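Snaclec rhodocytin subunit alpha (Agkistrodon rhodostoma, PDB 3BX4) binds the platelet receptor CLEC1B (CLEC2) as a subunit of a venom snaclec toxin, triggering Syk signalling, platelet activation and aggregation. Local coordinates at residues H15-F20 with A51-W56; D27-F32 with H127-K132; I72-Q77 with R116-Y121. One frame throughout, in Å; residues are numbered along the deposited sequence.

Interaction 1 (H15-F20 with A51-W56)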
loop_
_atom_site.group_PDB
_atom_site.type_symbol
_atom_site.label_atom_id
_atom_site.label_comp_id
_atom_site.label_asym_id
_atom_site.label_seq_id
_atom_site.Cartn_x
_atom_site.Cartn_y
_atom_site.Cartn_z
ATOM N N HIS C 15 27.870 4.796 -4.084
ATOM C CA HIS C 15 26.829 3.725 -4.026
ATOM C C HIS C 15 27.130 2.640 -5.052
ATOM O O HIS C 15 27.925 2.796 -5.973
ATOM C CB HIS C 15 25.435 4.314 -4.294
ATOM C CG HIS C 15 24.930 5.228 -3.213
ATOM N ND1 HIS C 15 25.055 6.596 -3.296
ATOM C CD2 HIS C 15 24.318 4.967 -2.037
ATOM C CE1 HIS C 15 24.536 7.149 -2.208
ATOM N NE2 HIS C 15 24.077 6.186 -1.429
ATOM N N CYS C 16 26.432 1.508 -4.853
ATOM C CA CYS C 16 26.511 0.362 -5.785
ATOM C C CYS C 16 25.090 0.139 -6.340
ATOM O O CYS C 16 24.076 0.267 -5.648
ATOM C CB CYS C 16 26.938 -0.914 -5.047
ATOM S SG CYS C 16 28.576 -0.687 -4.275
ATOM N N TYR C 17 25.023 -0.284 -7.609
ATOM C CA TYR C 17 23.718 -0.346 -8.233
ATOM C C TYR C 17 23.627 -1.647 -9.045
ATOM O O TYR C 17 24.634 -2.172 -9.532
ATOM C CB TYR C 17 23.561 0.789 -9.256
ATOM C CG TYR C 17 23.612 2.177 -8.703
ATOM C CD1 TYR C 17 24.855 2.693 -8.289
ATOM C CD2 TYR C 17 22.475 2.948 -8.604
ATOM C CE1 TYR C 17 24.932 4.009 -7.767
ATOM C CE2 TYR C 17 22.542 4.238 -8.068
ATOM C CZ TYR C 17 23.817 4.741 -7.690
ATOM O OH TYR C 17 23.914 6.040 -7.118
ATOM N N GLN C 18 22.415 -2.134 -9.190
ATOM C CA GLN C 18 22.248 -3.306 -10.109
ATOM C C GLN C 18 20.867 -3.265 -10.683
ATOM O O GLN C 18 19.886 -3.101 -9.977
ATOM C CB GLN C 18 22.531 -4.636 -9.382
ATOM C CG GLN C 18 22.444 -5.876 -10.374
ATOM C CD GLN C 18 22.920 -7.155 -9.762
ATOM O OE1 GLN C 18 23.415 -7.235 -8.597
ATOM N NE2 GLN C 18 22.820 -8.198 -10.548
ATOM N N ALA C 19 20.769 -3.515 -12.022
ATOM C CA ALA C 19 19.469 -3.545 -12.694
ATOM C C ALA C 19 19.094 -5.043 -12.863
ATOM O O ALA C 19 19.964 -5.826 -13.228
ATOM C CB ALA C 19 19.561 -2.905 -14.047
ATOM N N PHE C 20 17.878 -5.404 -12.474
ATOM C CA PHE C 20 17.426 -6.810 -12.456
ATOM C C PHE C 20 16.352 -6.931 -13.481
ATOM O O PHE C 20 15.438 -6.125 -13.560
ATOM C CB PHE C 20 16.904 -7.217 -11.075
ATOM C CG PHE C 20 17.964 -7.294 -10.030
ATOM C CD1 PHE C 20 18.305 -6.136 -9.283
ATOM C CD2 PHE C 20 18.679 -8.487 -9.804
ATOM C CE1 PHE C 20 19.337 -6.177 -8.330
ATOM C CE2 PHE C 20 19.729 -8.540 -8.828
ATOM C CZ PHE C 20 20.058 -7.359 -8.079
ATOM N N ALA C 51 20.987 10.360 -12.634
ATOM C CA ALA C 51 19.973 10.047 -13.681
ATOM C C ALA C 51 20.673 9.488 -14.909
ATOM O O ALA C 51 20.248 8.442 -15.503
ATOM C CB ALA C 51 19.143 11.288 -14.005
ATOM N N ASP C 52 21.769 10.151 -15.347
ATOM C CA ASP C 52 22.529 9.652 -16.516
ATOM C C ASP C 52 23.042 8.240 -16.284
ATOM O O ASP C 52 23.016 7.390 -17.174
ATOM C CB ASP C 52 23.755 10.535 -16.817
ATOM C CG ASP C 52 23.400 11.905 -17.403
ATOM O OD1 ASP C 52 22.236 12.166 -17.809
ATOM O OD2 ASP C 52 24.380 12.759 -17.456
ATOM N N PHE C 53 23.540 8.009 -15.072
ATOM C CA PHE C 53 24.176 6.772 -14.732
ATOM C C PHE C 53 23.113 5.661 -14.782
ATOM O O PHE C 53 23.355 4.604 -15.388
ATOM C CB PHE C 53 24.813 6.787 -13.320
ATOM C CG PHE C 53 25.323 5.437 -12.935
ATOM C CD1 PHE C 53 26.519 4.942 -13.488
ATOM C CD2 PHE C 53 24.559 4.586 -12.087
ATOM C CE1 PHE C 53 27.008 3.651 -13.167
ATOM C CE2 PHE C 53 25.070 3.222 -11.835
ATOM C CZ PHE C 53 26.286 2.830 -12.334
ATOM N N VAL C 54 21.988 5.891 -14.105
ATOM C CA VAL C 54 20.939 4.839 -14.048
ATOM C C VAL C 54 20.405 4.528 -15.472
ATOM O O VAL C 54 20.189 3.363 -15.813
ATOM C CB VAL C 54 19.831 5.130 -13.058
ATOM C CG1 VAL C 54 18.654 4.041 -13.150
ATOM C CG2 VAL C 54 20.420 5.171 -11.625
ATOM N N SER C 55 20.216 5.562 -16.289
ATOM C CA SER C 55 19.764 5.338 -17.678
ATOM C C SER C 55 20.768 4.448 -18.428
ATOM O O SER C 55 20.397 3.469 -19.119
ATOM C CB SER C 55 19.540 6.686 -18.372
ATOM O OG SER C 55 19.237 6.452 -19.736
ATOM N N TRP C 56 22.065 4.765 -18.292
ATOM C CA TRP C 56 23.159 4.001 -18.907
ATOM C C TRP C 56 23.190 2.538 -18.423
ATOM O O TRP C 56 23.314 1.571 -19.207
ATOM C CB TRP C 56 24.501 4.697 -18.553
ATOM C CG TRP C 56 25.709 3.925 -19.030
ATOM C CD1 TRP C 56 26.211 3.862 -20.312
ATOM C CD2 TRP C 56 26.536 3.077 -18.233
ATOM N NE1 TRP C 56 27.311 3.036 -20.336
ATOM C CE2 TRP C 56 27.542 2.552 -19.076
ATOM C CE3 TRP C 56 26.538 2.735 -16.863
ATOM C CZ2 TRP C 56 28.559 1.693 -18.601
ATOM C CZ3 TRP C 56 27.534 1.860 -16.376
ATOM C CH2 TRP C 56 28.539 1.353 -17.252
#
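Tyr-17 and Phe-53 form an edge-to-face aromatic pair that joins strand 15-21 of the C-type lectin fold to its second helix, 48-59. The ring centroids are 5.0 Å apart and the planes meet at 58°, well short of a perpendicular T. A single atom of the helix residue does most of the touching. Phe-53 CE2 stands 3.5 Å above the Tyr-17 ring plane, displaced toward the CG-CD1 bond, at 3.6 Å from both CG and CD1 of Tyr-17. The same CE2 also nears Tyr-17 CB (3.9 Å), which lies in the plane of the phenylalanine ring at its edge. With CG of Phe-53 anti to the backbone N (chi1 173°), the ring swings out from the helix toward the strand.

Val-54, the next residue of the helix, adds a looser touch: its CG2 approaches Tyr-17 CE2 obliquely at 4.2 Å, farther out along the tyrosine ring. No hydrogen bond runs between 15-20 and 51-56, so the first shell is entirely apolar and largely buried.

In the second shell, Phe-53 also stacks on Tyr-12, whose strand, 10-12, pairs with 15-21. The tyrosine is held at both ends: its backbone is hydrogen-bonded to Ser-10 of strand 10-12, and its hydroxyl is held by Glu-50 in the first turn of the helix. That hydroxyl, Tyr-17 OH, is hydrogen-bonded to Glu-50 OE1, the same carboxylate oxygen that forms a salt bridge with Lys-132 NZ.

Interaction 2 (D27-F32 with H127-K132); sequences DEAEKF and HAFVCK
Phe-129 turns one face of its ring to the methyl group of Ala-29. The CB of Ala-29 sits 3.9 Å from the ring centroid of Phe-129 in a CH-pi contact, biased toward the near rim, where Phe-129 CG is 3.6 Å from the methyl carbon. The phenylalanine takes the less common rotamer in which CG lies between the backbone N and the carbonyl carbon (chi1 57°), and this presents the flat of the ring to the helix.

The far end of the same ring serves Phe-32, one helical turn on. Here the roles are reversed: the edge of Phe-129 is directed at the face of Phe-32 in an offset edge-to-face pair, with planes at 73° and centroids 5.4 Å apart. Phe-32 CD2 rests against CZ of Phe-129 at 3.5 Å, and CE2 of Phe-129 is equally close to it. Two residues further along the strand, Cys-131 SG comes to the edge of the Phe-32 ring, 4.3 Å from CD2.

This is the seat of the first helix, 26-34, on the C-terminal strand of the C-type lectin domain. The segment axes approach to 8.9 Å and run in roughly the same direction, at 34°. A disulfide between Cys-131 and Cys-33, the residue after Phe-32, fastens the two elements covalently beside the rings. Phe-20 of the neighbouring strand also packs against both phenylalanines, while Ile-99 of a second copy of this protein packs on Phe-32.

No hydrogen bond crosses from 27-32 to 127-132. Between these two segments themselves, apart from the disulfide, the fit therefore rests on ring shape and close carbon contact, without a polar bond between them.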
loop_
_atom_site.group_PDB
_atom_site.type_symbol
_atom_site.label_atom_id
_atom_site.label_comp_id
_atom_site.label_asym_id
_atom_site.label_seq_id
_atom_site.Cartn_x
_atom_site.Cartn_y
_atom_site.Cartn_z
ATOM N N ASP C 27 6.287 -3.357 -4.812
ATOM C CA ASP C 27 6.523 -3.885 -3.440
ATOM C C ASP C 27 7.448 -5.076 -3.424
ATOM O O ASP C 27 8.371 -5.159 -2.605
ATOM C CB ASP C 27 5.177 -4.257 -2.774
ATOM C CG ASP C 27 4.392 -3.060 -2.208
ATOM O OD1 ASP C 27 4.893 -1.917 -1.927
ATOM O OD2 ASP C 27 3.200 -3.327 -1.901
ATOM N N GLU C 28 7.286 -6.017 -4.358
ATOM C CA GLU C 28 8.192 -7.145 -4.397
ATOM C C GLU C 28 9.625 -6.750 -4.774
ATOM O O GLU C 28 10.580 -7.356 -4.299
ATOM C CB GLU C 28 7.704 -8.200 -5.433
ATOM C CG GLU C 28 6.472 -8.919 -4.907
ATOM C CD GLU C 28 6.365 -8.850 -3.414
ATOM O OE1 GLU C 28 7.209 -9.485 -2.756
ATOM O OE2 GLU C 28 5.453 -8.158 -2.895
ATOM N N ALA C 29 9.752 -5.749 -5.633
ATOM C CA ALA C 29 11.043 -5.282 -6.069
ATOM C C ALA C 29 11.752 -4.625 -4.883
ATOM O O ALA C 29 12.916 -4.968 -4.613
ATOM C CB ALA C 29 10.875 -4.291 -7.196
ATOM N N GLU C 30 11.044 -3.763 -4.188
ATOM C CA GLU C 30 11.636 -3.131 -2.956
ATOM C C GLU C 30 12.043 -4.202 -1.956
ATOM O O GLU C 30 13.135 -4.134 -1.388
ATOM C CB GLU C 30 10.656 -2.107 -2.337
ATOM C CG GLU C 30 11.135 -1.491 -0.990
ATOM C CD GLU C 30 12.285 -0.521 -1.114
ATOM O OE1 GLU C 30 12.684 -0.071 -2.215
ATOM O OE2 GLU C 30 12.803 -0.178 -0.012
ATOM N N LYS C 31 11.182 -5.192 -1.710
ATOM C CA LYS C 31 11.532 -6.343 -0.814
ATOM C C LYS C 31 12.778 -7.099 -1.262
ATOM O O LYS C 31 13.648 -7.484 -0.501
ATOM C CB LYS C 31 10.348 -7.362 -0.659
ATOM C CG LYS C 31 9.151 -6.798 0.060
ATOM C CD LYS C 31 8.297 -7.862 0.720
ATOM C CE LYS C 31 7.962 -9.008 -0.102
ATOM N NZ LYS C 31 6.720 -9.666 0.553
ATOM N N PHE C 32 12.877 -7.375 -2.573
ATOM C CA PHE C 32 14.031 -8.014 -3.095
ATOM C C PHE C 32 15.310 -7.200 -2.906
ATOM O O PHE C 32 16.286 -7.744 -2.499
ATOM C CB PHE C 32 13.795 -8.337 -4.598
ATOM C CG PHE C 32 14.947 -8.970 -5.276
ATOM C CD1 PHE C 32 15.005 -10.368 -5.426
ATOM C CD2 PHE C 32 15.945 -8.182 -5.867
ATOM C CE1 PHE C 32 16.078 -10.956 -6.104
ATOM C CE2 PHE C 32 17.041 -8.749 -6.523
ATOM C CZ PHE C 32 17.084 -10.172 -6.665
ATOM N N HIS C 127 7.502 -5.525 -13.379
ATOM C CA HIS C 127 8.515 -4.945 -14.253
ATOM C C HIS C 127 9.905 -5.169 -13.686
ATOM O O HIS C 127 10.058 -5.461 -12.527
ATOM C CB HIS C 127 8.261 -3.432 -14.510
ATOM C CG HIS C 127 6.970 -3.155 -15.227
ATOM N ND1 HIS C 127 6.827 -3.363 -16.585
ATOM C CD2 HIS C 127 5.737 -2.864 -14.756
ATOM C CE1 HIS C 127 5.563 -3.162 -16.924
ATOM N NE2 HIS C 127 4.891 -2.799 -15.844
ATOM N N ALA C 128 10.896 -4.954 -14.545
ATOM C CA ALA C 128 12.311 -4.920 -14.165
ATOM C C ALA C 128 12.480 -3.713 -13.170
ATOM O O ALA C 128 11.580 -2.885 -13.023
ATOM C CB ALA C 128 13.145 -4.658 -15.410
ATOM N N PHE C 129 13.633 -3.699 -12.516
ATOM C CA PHE C 129 13.816 -2.640 -11.460
ATOM C C PHE C 129 15.292 -2.398 -11.220
ATOM O O PHE C 129 16.165 -3.139 -11.573
ATOM C CB PHE C 129 13.102 -3.100 -10.184
ATOM C CG PHE C 129 13.540 -4.412 -9.661
ATOM C CD1 PHE C 129 12.928 -5.621 -10.095
ATOM C CD2 PHE C 129 14.570 -4.532 -8.744
ATOM C CE1 PHE C 129 13.351 -6.848 -9.607
ATOM C CE2 PHE C 129 14.997 -5.762 -8.262
ATOM C CZ PHE C 129 14.377 -6.973 -8.723
ATOM N N VAL C 130 15.662 -1.313 -10.474
ATOM C CA VAL C 130 17.065 -1.175 -10.258
ATOM C C VAL C 130 17.237 -0.958 -8.705
ATOM O O VAL C 130 16.405 -0.196 -8.169
ATOM C CB VAL C 130 17.621 0.153 -10.954
ATOM C CG1 VAL C 130 19.052 0.377 -10.545
ATOM C CG2 VAL C 130 17.493 0.004 -12.528
ATOM N N CYS C 131 18.179 -1.699 -8.108
ATOM C CA CYS C 131 18.520 -1.569 -6.624
ATOM C C CYS C 131 19.717 -0.641 -6.512
ATOM O O CYS C 131 20.591 -0.578 -7.354
ATOM C CB CYS C 131 18.888 -2.910 -5.927
ATOM S SG CYS C 131 17.490 -4.132 -6.052
ATOM N N LYS C 132 19.753 0.068 -5.385
ATOM C CA LYS C 132 20.860 1.030 -5.059
ATOM C C LYS C 132 21.228 0.641 -3.644
ATOM O O LYS C 132 20.336 0.473 -2.789
ATOM C CB LYS C 132 20.357 2.481 -5.158
ATOM C CG LYS C 132 21.301 3.592 -4.536
ATOM C CD LYS C 132 20.694 4.901 -4.872
ATOM C CE LYS C 132 21.516 6.103 -4.235
ATOM N NZ LYS C 132 20.843 7.368 -4.531
#

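Interaction 3 (I72-Q77 with R116-Y121). With SO4 (sulfate ion), chain J.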
loop_
_atom_site.group_PDB
_atom_site.type_symbol
_atom_site.label_atom_id
_atom_site.label_comp_id
_atom_site.label_asym_id
_atom_site.label_seq_id
_atom_site.Cartn_x
_atom_site.Cartn_y
_atom_site.Cartn_z
ATOM N N ILE C 72 11.728 2.337 -9.946
ATOM C CA ILE C 72 12.749 2.982 -9.106
ATOM C C ILE C 72 12.005 3.299 -7.810
ATOM O O ILE C 72 10.837 2.965 -7.664
ATOM C CB ILE C 72 13.353 4.288 -9.788
ATOM C CG1 ILE C 72 12.217 5.254 -10.188
ATOM C CG2 ILE C 72 14.262 3.882 -10.981
ATOM C CD1 ILE C 72 12.800 6.650 -10.642
ATOM N N GLY C 73 12.648 4.007 -6.838
ATOM C CA GLY C 73 12.105 3.974 -5.482
ATOM C C GLY C 73 11.104 5.068 -5.104
ATOM O O GLY C 73 10.916 5.267 -3.906
ATOM N N LEU C 74 10.494 5.721 -6.098
ATOM C CA LEU C 74 9.499 6.789 -5.906
ATOM C C LEU C 74 8.182 6.180 -5.539
ATOM O O LEU C 74 7.659 5.273 -6.260
ATOM C CB LEU C 74 9.256 7.598 -7.183
ATOM C CG LEU C 74 10.101 8.729 -7.528
ATOM C CD1 LEU C 74 9.642 9.043 -8.980
ATOM C CD2 LEU C 74 9.835 9.881 -6.472
ATOM N N ARG C 75 7.624 6.628 -4.409
ATOM C CA ARG C 75 6.394 6.029 -3.925
ATOM C C ARG C 75 5.539 7.103 -3.289
ATOM O O ARG C 75 6.030 7.849 -2.424
ATOM C CB ARG C 75 6.728 4.943 -2.895
ATOM C CG ARG C 75 5.589 4.103 -2.346
ATOM C CD ARG C 75 4.999 3.186 -3.427
ATOM N NE ARG C 75 4.105 2.201 -2.831
ATOM C CZ ARG C 75 2.783 2.333 -2.757
ATOM N NH1 ARG C 75 2.174 3.403 -3.292
ATOM N NH2 ARG C 75 2.050 1.369 -2.160
ATOM N N ALA C 76 4.270 7.139 -3.664
ATOM C CA ALA C 76 3.383 8.181 -3.071
ATOM C C ALA C 76 3.007 7.800 -1.652
ATOM O O ALA C 76 2.647 6.662 -1.346
ATOM C CB ALA C 76 2.110 8.397 -3.889
ATOM N N GLN C 77 3.101 8.763 -0.728
ATOM C CA GLN C 77 2.758 8.494 0.672
ATOM C C GLN C 77 1.347 8.878 1.123
ATOM O O GLN C 77 0.907 8.392 2.157
ATOM C CB GLN C 77 3.718 9.222 1.587
ATOM C CG GLN C 77 5.183 8.926 1.321
ATOM C CD GLN C 77 5.460 7.436 1.419
ATOM O OE1 GLN C 77 5.040 6.787 2.385
ATOM N NE2 GLN C 77 6.177 6.887 0.427
ATOM N N ARG C 116 14.895 8.086 -18.516
ATOM C CA ARG C 116 15.384 9.254 -17.794
ATOM C C ARG C 116 14.216 9.920 -17.017
ATOM O O ARG C 116 14.162 9.901 -15.754
ATOM C CB ARG C 116 16.203 10.147 -18.743
ATOM C CG ARG C 116 17.689 10.171 -18.317
ATOM C CD ARG C 116 18.406 11.376 -18.877
ATOM N NE ARG C 116 19.301 12.146 -17.971
ATOM C CZ ARG C 116 18.889 13.105 -17.126
ATOM N NH1 ARG C 116 19.775 13.835 -16.458
ATOM N NH2 ARG C 116 17.606 13.353 -16.939
ATOM N N LYS C 117 13.236 10.451 -17.689
ATOM C CA LYS C 117 12.195 11.122 -16.965
ATOM C C LYS C 117 11.370 10.128 -16.118
ATOM O O LYS C 117 11.143 8.976 -16.534
ATOM C CB LYS C 117 11.310 11.876 -17.929
ATOM C CG LYS C 117 12.082 13.013 -18.653
ATOM C CD LYS C 117 12.310 14.227 -17.768
ATOM C CE LYS C 117 12.230 15.508 -18.597
ATOM N NZ LYS C 117 12.011 16.709 -17.743
ATOM N N TRP C 118 11.026 10.565 -14.913
ATOM C CA TRP C 118 10.150 9.795 -14.059
ATOM C C TRP C 118 8.696 9.820 -14.538
ATOM O O TRP C 118 8.168 10.863 -14.949
ATOM C CB TRP C 118 10.202 10.310 -12.640
ATOM C CG TRP C 118 11.595 10.511 -12.110
ATOM C CD1 TRP C 118 12.780 9.924 -12.525
ATOM C CD2 TRP C 118 11.930 11.319 -10.978
ATOM N NE1 TRP C 118 13.823 10.347 -11.718
ATOM C CE2 TRP C 118 13.338 11.200 -10.773
ATOM C CE3 TRP C 118 11.175 12.106 -10.128
ATOM C CZ2 TRP C 118 14.003 11.878 -9.754
ATOM C CZ3 TRP C 118 11.838 12.821 -9.133
ATOM C CH2 TRP C 118 13.225 12.681 -8.948
ATOM N N VAL C 119 8.024 8.676 -14.421
ATOM C CA VAL C 119 6.595 8.604 -14.677
ATOM C C VAL C 119 5.956 7.807 -13.504
ATOM O O VAL C 119 6.661 7.051 -12.870
ATOM C CB VAL C 119 6.285 7.905 -16.043
ATOM C CG1 VAL C 119 6.965 8.667 -17.206
ATOM C CG2 VAL C 119 6.731 6.465 -16.074
ATOM N N ASN C 120 4.665 7.995 -13.231
ATOM C CA ASN C 120 3.978 7.164 -12.272
ATOM C C ASN C 120 3.283 6.029 -13.004
ATOM O O ASN C 120 2.832 6.194 -14.161
ATOM C CB ASN C 120 3.047 7.945 -11.307
ATOM C CG ASN C 120 1.863 8.610 -11.999
ATOM O OD1 ASN C 120 2.019 9.347 -12.980
ATOM N ND2 ASN C 120 0.664 8.340 -11.477
ATOM N N TYR C 121 3.229 4.877 -12.364
ATOM C CA TYR C 121 2.568 3.738 -13.074
ATOM C C TYR C 121 1.941 2.825 -12.044
ATOM O O TYR C 121 1.992 3.028 -10.853
ATOM C CB TYR C 121 3.579 2.993 -13.971
ATOM C CG TYR C 121 2.931 2.363 -15.214
ATOM C CD1 TYR C 121 3.061 0.996 -15.477
ATOM C CD2 TYR C 121 2.151 3.142 -16.101
ATOM C CE1 TYR C 121 2.406 0.407 -16.630
ATOM C CE2 TYR C 121 1.497 2.542 -17.268
ATOM C CZ TYR C 121 1.698 1.205 -17.500
ATOM O OH TYR C 121 1.046 0.626 -18.592
HETATM S S SO4 J . -1.516 2.391 -2.369
HETATM O O1 SO4 J . -0.623 2.898 -3.415
HETATM O O2 SO4 J . -2.652 1.731 -3.051
HETATM O O3 SO4 J . -2.010 3.455 -1.504
HETATM O O4 SO4 J . -0.785 1.463 -1.526
#
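Ile-72 and Leu-74 press on the same side of the Trp-118 indole. Both belong to the Trp-Ile-Gly-Leu sequence, the WIGL motif of C-type lectin domains, and Gly-73 between them marks a corner where the strand changes direction. Ile-72 covers the five-membered ring, its CD1 4.1 Å from the centroid in a CH-pi contact and 3.8 Å from Trp-118 CD1. Leu-74 CD1 lies over the rim between CE3 and CB, 3.6 Å from Trp-118 CE3 and 3.3 Å off the indole plane. The two methyls sit on one face, one toward the CD1-NE1 edge and the other by CE3 and CB, and each side chain meets the indole at about a right angle. No hydrogen bond crosses here; the closest contacts are all between carbons. Aromatic side chains of the partner protein chain also meet Trp-118 edge-to-face, and residues 74 to 76 extend the sheet into that chain as an antiparallel ladder, so the tryptophan belongs to the interface as well as to the core.

Beyond Leu-74 the segments part, and the other end is polar and more open. Arg-75, bent at chi2 (68°), offers the edge of its guanidinium to a sulfate, probably acquired from the crystallisation liquor: NH1 donates to sulfate O1 at 2.8 Å and NH2 to sulfate O4 at 2.9 Å. Lys-105 NZ and Thr-103 OG1 also hydrogen-bond to the sulfate, while Arg-75 makes a cation-pi contact with Trp-26. At the exposed end, Gln-77 folds back, and its NE2 donates to Arg-75 O at 3.0 Å from 60° out of the carbonyl plane.

In the fold
From the N terminus, strand 15-21 is the first element to be used. Interaction 1 closes a loop of 30 residues by bringing helix 48-59 onto it. Interaction 2 starts inside that loop, at helix 26-34, and ends on the last strand, so the two cross. Interaction 3 lies in series with interaction 1 and is nested within interaction 2, packing side chains of 69-76 against 118-121 across the intervening strand 106-110. All three reach one sheet: strand 127-133 lies between 15-21 and 69-76, and Gln-18 O is 2.9 Å from Cys-131 N. A salt bridge from Asp-52 to Arg-116 connects interactions 1 and 3 directly.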